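Xaa-Pro dipeptidase (PDB 1WY2) probably splits dipeptides that carry a proline at the C-terminal position, releasing proline and a nonpolar amino acid with the help of two metal ions per subunit. Local coordinates at residues F281-H287 against T314-Y320; S222-T227 against G326-T332; A37-G43 against L54-E60; K27-Y33 against G290-H294. All coordinates share one frame; numbering follows the deposited sequence.

Contact 1: F281-H287 against T314-Y320. With ZN (zinc ion), chain E.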
# COMPACT_ATOMS: atom_id res chain seq x y z
N PHE A 281 0.47 -26.44 7.94
CA PHE A 281 0.99 -25.24 8.61
C PHE A 281 1.90 -24.73 7.49
O PHE A 281 3.11 -24.94 7.51
CB PHE A 281 1.80 -25.64 9.86
CG PHE A 281 2.49 -24.49 10.56
CD1 PHE A 281 2.17 -23.16 10.28
CD2 PHE A 281 3.47 -24.75 11.51
CE1 PHE A 281 2.82 -22.11 10.94
CE2 PHE A 281 4.13 -23.71 12.18
CZ PHE A 281 3.80 -22.39 11.89
N ASN A 282 1.29 -24.07 6.50
CA ASN A 282 1.99 -23.61 5.31
C ASN A 282 2.60 -22.21 5.25
O ASN A 282 2.70 -21.62 4.17
CB ASN A 282 1.08 -23.79 4.09
CG ASN A 282 -0.27 -23.12 4.28
OD1 ASN A 282 -0.41 -22.20 5.08
ND2 ASN A 282 -1.26 -23.58 3.53
N HIS A 283 3.01 -21.67 6.39
CA HIS A 283 3.64 -20.36 6.40
C HIS A 283 4.59 -20.29 7.59
O HIS A 283 4.60 -21.19 8.43
CB HIS A 283 2.60 -19.23 6.44
CG HIS A 283 1.66 -19.28 7.61
ND1 HIS A 283 2.05 -19.01 8.90
CD2 HIS A 283 0.33 -19.53 7.66
CE1 HIS A 283 1.00 -19.08 9.70
NE2 HIS A 283 -0.05 -19.40 8.97
N SER A 284 5.38 -19.23 7.65
CA SER A 284 6.33 -19.05 8.74
C SER A 284 5.60 -18.81 10.05
O SER A 284 4.43 -18.44 10.07
CB SER A 284 7.25 -17.86 8.44
OG SER A 284 6.49 -16.67 8.28
N LEU A 285 6.30 -19.02 11.16
CA LEU A 285 5.70 -18.82 12.47
C LEU A 285 5.39 -17.35 12.75
O LEU A 285 4.44 -17.04 13.47
CB LEU A 285 6.64 -19.34 13.57
CG LEU A 285 6.13 -19.15 15.00
CD1 LEU A 285 4.82 -19.91 15.19
CD2 LEU A 285 7.18 -19.64 15.99
N GLY A 286 6.18 -16.45 12.19
CA GLY A 286 5.93 -15.04 12.44
C GLY A 286 6.83 -14.07 11.71
O GLY A 286 7.64 -14.46 10.87
N HIS A 287 6.68 -12.80 12.04
CA HIS A 287 7.45 -11.74 11.40
C HIS A 287 7.63 -10.57 12.36
O HIS A 287 6.86 -10.41 13.31
CB HIS A 287 6.68 -11.25 10.16
CG HIS A 287 5.27 -10.84 10.44
ND1 HIS A 287 4.93 -9.59 10.92
CD2 HIS A 287 4.11 -11.54 10.38
CE1 HIS A 287 3.63 -9.54 11.14
NE2 HIS A 287 3.11 -10.72 10.83
N THR A 314 5.81 -11.42 15.78
CA THR A 314 4.53 -12.08 15.97
C THR A 314 4.81 -13.57 16.09
O THR A 314 5.83 -14.06 15.61
CB THR A 314 3.57 -11.86 14.78
OG1 THR A 314 4.15 -12.42 13.59
CG2 THR A 314 3.28 -10.38 14.58
N ILE A 315 3.90 -14.27 16.75
CA ILE A 315 3.98 -15.72 16.92
C ILE A 315 2.59 -16.12 16.45
O ILE A 315 1.60 -15.89 17.15
CB ILE A 315 4.18 -16.11 18.40
CG1 ILE A 315 5.51 -15.55 18.92
CG2 ILE A 315 4.17 -17.63 18.55
CD1 ILE A 315 6.73 -16.08 18.20
N GLU A 316 2.51 -16.71 15.26
CA GLU A 316 1.20 -17.05 14.71
C GLU A 316 1.08 -18.36 13.95
O GLU A 316 0.89 -18.37 12.73
CB GLU A 316 0.73 -15.90 13.81
CG GLU A 316 1.72 -15.54 12.70
CD GLU A 316 1.26 -14.35 11.88
OE1 GLU A 316 0.10 -14.35 11.41
OE2 GLU A 316 2.06 -13.40 11.69
N PRO A 317 1.18 -19.49 14.66
CA PRO A 317 1.06 -20.77 13.97
C PRO A 317 -0.38 -20.96 13.52
O PRO A 317 -1.30 -20.32 14.04
CB PRO A 317 1.47 -21.77 15.05
CG PRO A 317 0.93 -21.13 16.30
CD PRO A 317 1.34 -19.67 16.11
N GLY A 318 -0.59 -21.83 12.54
CA GLY A 318 -1.93 -22.08 12.06
C GLY A 318 -2.00 -23.41 11.33
O GLY A 318 -0.98 -23.96 10.93
N ILE A 319 -3.22 -23.93 11.19
CA ILE A 319 -3.46 -25.18 10.47
C ILE A 319 -4.64 -24.90 9.54
O ILE A 319 -5.70 -24.45 9.99
CB ILE A 319 -3.84 -26.32 11.43
CG1 ILE A 319 -2.62 -26.70 12.28
CG2 ILE A 319 -4.35 -27.52 10.64
CD1 ILE A 319 -2.91 -27.78 13.31
N TYR A 320 -4.45 -25.15 8.26
CA TYR A 320 -5.48 -24.89 7.27
C TYR A 320 -5.80 -26.14 6.46
O TYR A 320 -4.94 -26.67 5.77
CB TYR A 320 -5.02 -23.76 6.35
CG TYR A 320 -4.40 -22.63 7.13
CD1 TYR A 320 -3.03 -22.63 7.41
CD2 TYR A 320 -5.18 -21.61 7.66
CE1 TYR A 320 -2.46 -21.64 8.21
CE2 TYR A 320 -4.61 -20.62 8.46
CZ TYR A 320 -3.25 -20.64 8.73
OH TYR A 320 -2.69 -19.67 9.52
ZN ZN E . 1.19 -11.37 11.34

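Contact 2: S222-T227 against G326-T332. With ZN (zinc ion), chain D; ZN (zinc ion), chain E.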
# COMPACT_ATOMS: atom_id res chain seq x y z
N SER A 222 0.45 -2.97 14.64
CA SER A 222 0.06 -4.02 15.57
C SER A 222 -0.49 -5.15 14.70
O SER A 222 -0.87 -4.92 13.55
CB SER A 222 -1.00 -3.52 16.56
OG SER A 222 -2.12 -2.98 15.88
N ASP A 223 -0.55 -6.35 15.25
CA ASP A 223 -1.01 -7.50 14.47
C ASP A 223 -1.53 -8.55 15.43
O ASP A 223 -0.83 -8.94 16.37
CB ASP A 223 0.18 -8.04 13.67
CG ASP A 223 -0.22 -8.97 12.55
OD1 ASP A 223 -1.41 -9.33 12.44
OD2 ASP A 223 0.69 -9.35 11.78
N ILE A 224 -2.76 -9.01 15.21
CA ILE A 224 -3.35 -10.01 16.09
C ILE A 224 -4.33 -10.91 15.33
O ILE A 224 -4.99 -10.47 14.40
CB ILE A 224 -4.10 -9.32 17.26
CG1 ILE A 224 -4.63 -10.35 18.26
CG2 ILE A 224 -5.27 -8.49 16.72
CD1 ILE A 224 -5.36 -9.74 19.45
N THR A 225 -4.40 -12.18 15.73
CA THR A 225 -5.34 -13.12 15.12
C THR A 225 -5.97 -13.98 16.21
O THR A 225 -5.27 -14.53 17.06
CB THR A 225 -4.68 -14.12 14.13
OG1 THR A 225 -4.04 -13.41 13.06
CG2 THR A 225 -5.74 -15.04 13.53
N ARG A 226 -7.29 -14.08 16.18
CA ARG A 226 -8.00 -14.94 17.12
C ARG A 226 -8.99 -15.73 16.28
O ARG A 226 -9.51 -15.23 15.28
CB ARG A 226 -8.76 -14.12 18.17
CG ARG A 226 -7.86 -13.43 19.19
CD ARG A 226 -7.18 -14.44 20.11
NE ARG A 226 -6.31 -13.77 21.07
CZ ARG A 226 -5.05 -13.40 20.82
NH1 ARG A 226 -4.51 -13.65 19.63
NH2 ARG A 226 -4.36 -12.76 21.74
N THR A 227 -9.22 -16.97 16.66
CA THR A 227 -10.17 -17.80 15.93
C THR A 227 -11.27 -18.20 16.89
O THR A 227 -11.00 -18.54 18.05
CB THR A 227 -9.49 -19.08 15.38
OG1 THR A 227 -8.48 -18.71 14.43
CG2 THR A 227 -10.52 -19.98 14.69
N GLY A 326 -9.92 -23.62 8.99
CA GLY A 326 -8.59 -23.42 9.52
C GLY A 326 -8.59 -22.67 10.83
O GLY A 326 -9.61 -22.09 11.23
N VAL A 327 -7.45 -22.68 11.51
CA VAL A 327 -7.31 -22.00 12.79
C VAL A 327 -5.96 -21.31 12.88
O VAL A 327 -4.94 -21.90 12.53
CB VAL A 327 -7.39 -23.00 13.98
CG1 VAL A 327 -7.11 -22.26 15.29
CG2 VAL A 327 -8.76 -23.66 14.02
N ARG A 328 -5.96 -20.06 13.33
CA ARG A 328 -4.73 -19.31 13.53
C ARG A 328 -4.87 -18.47 14.79
O ARG A 328 -5.92 -17.88 15.05
CB ARG A 328 -4.39 -18.38 12.35
CG ARG A 328 -3.12 -17.54 12.61
CD ARG A 328 -2.53 -16.88 11.35
NE ARG A 328 -3.39 -15.86 10.75
CZ ARG A 328 -4.21 -16.07 9.72
NH1 ARG A 328 -4.29 -17.27 9.17
NH2 ARG A 328 -4.93 -15.07 9.22
N ILE A 329 -3.82 -18.46 15.61
CA ILE A 329 -3.80 -17.68 16.83
C ILE A 329 -2.49 -16.91 16.77
O ILE A 329 -1.41 -17.50 16.70
CB ILE A 329 -3.84 -18.59 18.08
CG1 ILE A 329 -5.15 -19.39 18.07
CG2 ILE A 329 -3.74 -17.74 19.34
CD1 ILE A 329 -5.26 -20.43 19.17
N GLU A 330 -2.59 -15.58 16.78
CA GLU A 330 -1.43 -14.71 16.66
C GLU A 330 -1.34 -13.59 17.69
O GLU A 330 -2.33 -12.92 17.98
CB GLU A 330 -1.42 -14.08 15.26
CG GLU A 330 -0.51 -12.87 15.11
CD GLU A 330 -0.56 -12.25 13.73
OE1 GLU A 330 -1.65 -12.20 13.13
OE2 GLU A 330 0.50 -11.79 13.26
N ASP A 331 -0.14 -13.41 18.23
CA ASP A 331 0.14 -12.34 19.19
C ASP A 331 1.34 -11.55 18.69
O ASP A 331 2.18 -12.09 17.97
CB ASP A 331 0.54 -12.88 20.57
CG ASP A 331 -0.64 -13.25 21.44
OD1 ASP A 331 -1.62 -12.48 21.49
OD2 ASP A 331 -0.58 -14.32 22.09
N THR A 332 1.41 -10.28 19.06
CA THR A 332 2.58 -9.47 18.74
C THR A 332 3.27 -9.50 20.10
O THR A 332 2.63 -9.26 21.12
CB THR A 332 2.22 -8.02 18.40
OG1 THR A 332 1.58 -7.98 17.11
CG2 THR A 332 3.48 -7.15 18.35
ZN ZN D . -1.94 -11.04 11.54
ZN ZN E . 1.19 -11.37 11.34

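Contact 3: A37-G43 against L54-E60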
# COMPACT_ATOMS: atom_id res chain seq x y z
N ALA A 37 10.17 13.03 9.07
CA ALA A 37 9.28 13.60 8.06
C ALA A 37 8.52 12.50 7.32
O ALA A 37 8.99 11.37 7.21
CB ALA A 37 10.10 14.42 7.06
N SER A 38 7.35 12.84 6.80
CA SER A 38 6.53 11.88 6.06
C SER A 38 6.07 12.41 4.71
O SER A 38 4.87 12.55 4.46
CB SER A 38 5.31 11.49 6.90
OG SER A 38 5.69 10.94 8.14
N PRO A 39 7.02 12.71 3.81
CA PRO A 39 6.64 13.22 2.49
C PRO A 39 5.83 12.19 1.71
O PRO A 39 6.34 11.15 1.31
CB PRO A 39 7.99 13.52 1.84
CG PRO A 39 8.89 12.50 2.46
CD PRO A 39 8.48 12.55 3.91
N LEU A 40 4.55 12.49 1.51
CA LEU A 40 3.63 11.62 0.77
C LEU A 40 4.14 11.39 -0.65
O LEU A 40 4.17 10.28 -1.17
CB LEU A 40 2.25 12.28 0.70
CG LEU A 40 1.63 12.51 2.08
CD1 LEU A 40 2.29 13.67 2.83
CD2 LEU A 40 0.14 12.84 2.00
N ALA A 41 4.53 12.50 -1.29
CA ALA A 41 5.22 12.39 -2.56
C ALA A 41 6.62 11.84 -2.33
O ALA A 41 6.91 11.14 -1.37
CB ALA A 41 5.32 13.79 -3.16
N GLY A 42 7.52 12.14 -3.28
CA GLY A 42 8.82 11.48 -3.24
C GLY A 42 9.91 12.21 -2.43
O GLY A 42 10.54 13.16 -2.88
N GLY A 43 10.09 11.74 -1.18
CA GLY A 43 11.14 12.31 -0.34
C GLY A 43 12.42 11.47 -0.41
O GLY A 43 12.39 10.24 -0.42
N LEU A 54 17.36 16.29 3.31
CA LEU A 54 16.11 15.70 2.85
C LEU A 54 15.60 16.52 1.67
O LEU A 54 15.25 17.69 1.82
CB LEU A 54 15.06 15.71 3.97
CG LEU A 54 13.64 15.30 3.56
CD1 LEU A 54 13.63 13.86 3.05
CD2 LEU A 54 12.70 15.46 4.75
N TYR A 55 15.59 15.91 0.49
CA TYR A 55 15.11 16.58 -0.72
C TYR A 55 13.66 16.18 -0.98
O TYR A 55 13.33 15.00 -0.96
CB TYR A 55 15.95 16.19 -1.93
CG TYR A 55 17.39 16.62 -1.86
CD1 TYR A 55 18.34 15.85 -1.19
CD2 TYR A 55 17.81 17.81 -2.46
CE1 TYR A 55 19.68 16.25 -1.12
CE2 TYR A 55 19.14 18.22 -2.40
CZ TYR A 55 20.07 17.44 -1.73
OH TYR A 55 21.38 17.83 -1.69
N VAL A 56 12.81 17.17 -1.22
CA VAL A 56 11.40 16.89 -1.48
C VAL A 56 10.82 17.79 -2.56
O VAL A 56 11.36 18.86 -2.85
CB VAL A 56 10.55 17.08 -0.20
CG1 VAL A 56 11.01 16.13 0.89
CG2 VAL A 56 10.65 18.52 0.28
N PRO A 57 9.72 17.35 -3.20
CA PRO A 57 9.08 18.14 -4.25
C PRO A 57 8.46 19.38 -3.60
O PRO A 57 8.24 19.41 -2.39
CB PRO A 57 8.01 17.19 -4.79
CG PRO A 57 8.60 15.83 -4.54
CD PRO A 57 9.16 15.99 -3.15
N GLU A 58 8.17 20.40 -4.40
CA GLU A 58 7.58 21.63 -3.88
C GLU A 58 6.31 21.38 -3.07
O GLU A 58 6.09 22.01 -2.04
CB GLU A 58 7.27 22.59 -5.03
CG GLU A 58 8.50 23.03 -5.81
CD GLU A 58 8.18 24.04 -6.89
OE1 GLU A 58 7.43 23.70 -7.83
OE2 GLU A 58 8.69 25.18 -6.80
N LEU A 59 5.47 20.45 -3.54
CA LEU A 59 4.23 20.14 -2.85
C LEU A 59 4.44 19.35 -1.56
O LEU A 59 3.50 18.74 -1.04
CB LEU A 59 3.30 19.35 -3.78
CG LEU A 59 2.77 20.07 -5.02
CD1 LEU A 59 1.98 19.09 -5.88
CD2 LEU A 59 1.89 21.24 -4.60
N GLU A 60 5.66 19.36 -1.04
CA GLU A 60 5.99 18.64 0.19
C GLU A 60 6.92 19.44 1.08
O GLU A 60 7.07 19.13 2.26
CB GLU A 60 6.64 17.30 -0.15
CG GLU A 60 5.73 16.31 -0.84
CD GLU A 60 4.61 15.84 0.07
OE1 GLU A 60 3.93 16.70 0.67
OE2 GLU A 60 4.41 14.62 0.18

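Contact 4: K27-Y33 against G290-H294. With CAC (cacodylate ion), chain C; GOL (glycerol), chain H.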
# COMPACT_ATOMS: atom_id res chain seq x y z
N LYS A 27 12.57 4.96 0.84
CA LYS A 27 11.36 4.27 1.29
C LYS A 27 10.73 5.04 2.45
O LYS A 27 11.41 5.37 3.43
CB LYS A 27 11.67 2.83 1.70
CG LYS A 27 10.45 1.92 1.69
CD LYS A 27 10.80 0.48 2.07
CE LYS A 27 9.58 -0.43 1.94
NZ LYS A 27 9.87 -1.84 2.31
N ASN A 28 9.43 5.31 2.35
CA ASN A 28 8.70 6.07 3.36
C ASN A 28 9.00 5.75 4.82
O ASN A 28 9.29 6.66 5.61
CB ASN A 28 7.20 5.96 3.12
CG ASN A 28 6.80 6.44 1.74
OD1 ASN A 28 7.27 7.48 1.28
ND2 ASN A 28 5.92 5.70 1.08
N PRO A 29 8.91 4.47 5.21
CA PRO A 29 9.20 4.17 6.62
C PRO A 29 10.62 4.55 7.04
O PRO A 29 10.83 5.01 8.16
CB PRO A 29 8.93 2.66 6.71
CG PRO A 29 9.16 2.18 5.31
CD PRO A 29 8.54 3.26 4.47
N ASN A 30 11.58 4.37 6.14
CA ASN A 30 12.96 4.72 6.46
C ASN A 30 13.17 6.23 6.49
O ASN A 30 13.94 6.74 7.31
CB ASN A 30 13.92 4.08 5.45
CG ASN A 30 13.95 2.57 5.58
OD1 ASN A 30 13.82 2.04 6.68
ND2 ASN A 30 14.15 1.87 4.47
N VAL A 31 12.49 6.95 5.60
CA VAL A 31 12.62 8.40 5.59
C VAL A 31 12.09 8.94 6.91
O VAL A 31 12.68 9.84 7.51
CB VAL A 31 11.84 9.03 4.43
CG1 VAL A 31 11.84 10.55 4.55
CG2 VAL A 31 12.46 8.61 3.11
N TYR A 32 10.98 8.38 7.38
CA TYR A 32 10.39 8.81 8.64
C TYR A 32 11.29 8.42 9.80
O TYR A 32 11.53 9.22 10.72
CB TYR A 32 9.01 8.16 8.85
CG TYR A 32 8.43 8.49 10.20
CD1 TYR A 32 7.95 9.77 10.48
CD2 TYR A 32 8.43 7.55 11.23
CE1 TYR A 32 7.49 10.10 11.75
CE2 TYR A 32 7.98 7.88 12.51
CZ TYR A 32 7.51 9.16 12.76
OH TYR A 32 7.08 9.50 14.03
N TYR A 33 11.79 7.19 9.77
CA TYR A 33 12.65 6.70 10.84
C TYR A 33 13.86 7.59 11.06
O TYR A 33 14.22 7.91 12.19
CB TYR A 33 13.13 5.29 10.51
CG TYR A 33 13.89 4.62 11.64
CD1 TYR A 33 13.22 4.18 12.78
CD2 TYR A 33 15.26 4.41 11.56
CE1 TYR A 33 13.91 3.54 13.82
CE2 TYR A 33 15.96 3.78 12.59
CZ TYR A 33 15.28 3.35 13.71
OH TYR A 33 15.96 2.72 14.73
N GLY A 290 6.86 -3.21 13.23
CA GLY A 290 7.38 -1.90 13.60
C GLY A 290 6.76 -0.84 12.72
O GLY A 290 5.53 -0.70 12.68
N LEU A 291 7.59 -0.07 12.02
CA LEU A 291 7.08 0.95 11.11
C LEU A 291 6.32 0.28 9.97
O LEU A 291 5.52 0.91 9.28
CB LEU A 291 8.23 1.79 10.56
CG LEU A 291 8.86 2.75 11.57
CD1 LEU A 291 10.10 3.38 10.96
CD2 LEU A 291 7.84 3.83 11.96
N GLU A 292 6.59 -1.01 9.76
CA GLU A 292 5.90 -1.81 8.74
C GLU A 292 5.32 -3.03 9.45
O GLU A 292 5.87 -3.49 10.44
CB GLU A 292 6.88 -2.23 7.64
CG GLU A 292 7.31 -1.07 6.76
CD GLU A 292 8.44 -1.44 5.82
OE1 GLU A 292 9.56 -1.65 6.31
OE2 GLU A 292 8.20 -1.52 4.59
N VAL A 293 4.20 -3.55 8.95
CA VAL A 293 3.60 -4.71 9.60
C VAL A 293 4.46 -5.96 9.40
O VAL A 293 4.45 -6.86 10.24
CB VAL A 293 2.15 -4.95 9.11
CG1 VAL A 293 2.16 -5.56 7.73
CG2 VAL A 293 1.41 -5.84 10.11
N HIS A 294 5.20 -6.01 8.30
CA HIS A 294 6.10 -7.13 8.01
C HIS A 294 7.53 -6.60 7.91
O HIS A 294 7.88 -5.93 6.94
CB HIS A 294 5.76 -7.80 6.67
CG HIS A 294 4.47 -8.55 6.68
ND1 HIS A 294 3.38 -8.16 5.94
CD2 HIS A 294 4.10 -9.68 7.32
CE1 HIS A 294 2.39 -9.01 6.12
NE2 HIS A 294 2.80 -9.95 6.96
AS CAC C . -0.47 -10.88 8.59
O1 CAC C . -0.49 -11.48 10.13
O2 CAC C . 0.79 -11.61 7.84
C1 CAC C . -2.02 -11.35 7.65
C2 CAC C . -0.10 -9.05 8.56
C1 GOL H . 11.86 -6.47 5.74
O1 GOL H . 12.26 -7.58 4.94
C2 GOL H . 11.97 -5.16 4.96
O2 GOL H . 11.15 -5.20 3.79
C3 GOL H . 11.55 -3.99 5.85
O3 GOL H . 11.63 -2.76 5.16

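Contact 1: F281-H287 against T314-Y320
H287 and E316 meet at one zinc ion. The metal takes H287 NE2 at 2.1 Å and E316 OE2 at 2.2 Å, with the ring and carboxylate planes 54° apart. H287 CG lies between its backbone N and carbonyl carbon (chi1 54°), which turns the imidazole across T314, whose OG1 lies over a face and whose CG2 makes a CH-pi contact 4.0 Å from the ring centroid. The same OG1 donates to E316 OE2 on its anti side and accepts from H287 N, tying both ligands together. E316 N is hydrogen-bonded to L285 O at 2.7 Å, and L285 CD1 rests on P317 CD. At the other end, H283 NE2 is hydrogen-bonded to Y320 OH (2.7 Å), the rings meeting rim to rim. H283 ND1 gives a bond in the ring plane to S284 O, which fixes the flip of the imidazole, while F281 CD1 lies over one ring face. With an alanine in place of H283, Y320 OH would probably lose this partner and keep R328, and the F281 ring would be freer to turn. A classic beta bulge at L285 and G286, opposite V299, leads into H287 at the dinuclear metal site of the M24 metallopeptidase fold.

Contact 2: S222-T227 against G326-T332
D223 and E330 each bridge two zinc ions. D223 OD1 and E330 OE1 hold one metal, both at 2.0 Å, and D223 OD2 and E330 OE2 hold the other, both at 2.1 Å. The two side chains cross at about a right angle, their carboxylate planes 61° apart, and the metals keep the crowded oxygens together. D212 completes the first set of protein ligands; H287 and E316 complete the second.

Backbone bonds form a single antiparallel hydrogen-bonded pair, T225 with E330, at 3.1 Å from T225 N to E330 O and 2.9 Å from E330 N to T225 O. Both carbonyl oxygens also accept from R226 NH1, which arrives on the opposite face of each carbonyl plane from the amide donor, so one NH1 clamps the pair.

Among charged groups, R226 NH2 meets D331 OD1 on its syn side at 2.8 Å, the guanidinium standing nearly square to the carboxylate. R226 bends back at chi2 (-68°) to get there. D331 is held further by R342 and T344.

Hydroxyl bonds finish the seam: T332 OG1 gives to D223 O in the carbonyl plane, and T227 OG1 gives to R328 O at 2.8 Å.

The positive metals probably offset the negative charge of the paired acids, while the strand bonds and R226 hold E330 to T225, two residues from D223, and T332 OG1 holds D223 O.

Contact 3: A37-G43 against L54-E60
E60 reaches into the bend at P39-A41 and fills it with its carboxylate. Its CG lies against A41 CB at 3.4 Å, and the chain then bends at chi2 (-67°), folding the acid over the turn. There OE2 accepts from A41 N at 2.6 Å on the anti side of the carboxylate; L40 CB and CD1 also touch this oxygen, the L40 and E60 side chains crossing at about a right angle. Next along the seam the P57 ring is the bump: its CD sits on G42 O at 3.2 Å and its CG nears A41 CB. G42 O is buried here with no polar partner in the model. All this lies in the Creatinase/Prolidase N-terminal domain, where residues 37-43 run from helix 28-35 into strand 44-48 of a mixed sheet, and residues 54-60 leave the neighbouring strand 51-57 for helix 58-67. V56 CG1 lies 4.0 Å from G43 CA, and Y55 O receives a CA-H contact from the same carbon; a side chain on G43 would run into P39 CG. P39 CB, on the same segment as G43, meets V56 CG1 at 4.1 Å. Deeper in, A37 CB is a small knob against L54 CD2 at 3.6 Å; L54 reaches V31 and S35 of helix 28-35. At the outer end, H195 of the second subunit packs on both L40 and E60, so the bend also faces the dimer partner.

Contact 4: K27-Y33 against G290-H294
L291 pushes its side chain against the first turns of helix 28-35. Its CB meets P29 CB at 4.0 Å. Chi1 (-72°) sets CG anti to the carbonyl carbon, and chi2 (172°) then parts the methyls. CD1 lies 3.3 Å from P29 O and 3.6 Å from Y33 CB, between the helix backbone and the start of the tyrosine side chain. CD2 turns to the Y32 ring and touches its CD2 at 3.8 Å. L291 thus fits among three helix residues spaced over a single turn.

Beside it, E292 runs out past the pyrrolidine of P29, its CD 3.7 Å from P29 CG. The syn lone pair of OE2 takes K27 NZ at 2.8 Å in a salt bridge. K27 gets there fully stretched, CG anti to the backbone N (chi1 -159°) and every later torsion extended. E292 OE1 has a salt bridge to R125 and a bond from a glycerol hydroxyl. An alanine in place of E292 would probably leave K27 and R125 without the acid they share and uncover one side of P29.

Further along the same loop, H294 NE2 donates a hydrogen bond to cacodylate O2 at 2.8 Å; glycerol and cacodylate probably come from the crystallisation liquor.

The loop between strands 286-288 and 297-299 of the catalytic domain therefore lies on the N-terminal end of helix 28-35, with R125 of helix 118-125 and Y220 of strand 220-229 also against L291.

How the contacts relate
Contacts 1 and 2, centres 9 Å apart in the M24 catalytic domain, share a zinc ion and lie on neighbouring strands of one sheet, 312-321 in contact 1 and 325-336 in contact 2; along the chain contact 1 nests inside contact 2. Contact 3, in the N-terminal domain, lies about 37 Å from contact 1 between centres, on the opposite side of the chain's centre. Contact 4 joins the domains: helix 28-35 leads into contact 3, 15 Å away between centres, while H294 and V293 touch H287 and D223. Its segments alternate with those of contacts 1 and 2. N282 and H283 pack on E58 and L59 of the second subunit, so the N-terminal domain of one subunit meets the catalytic domain of the other.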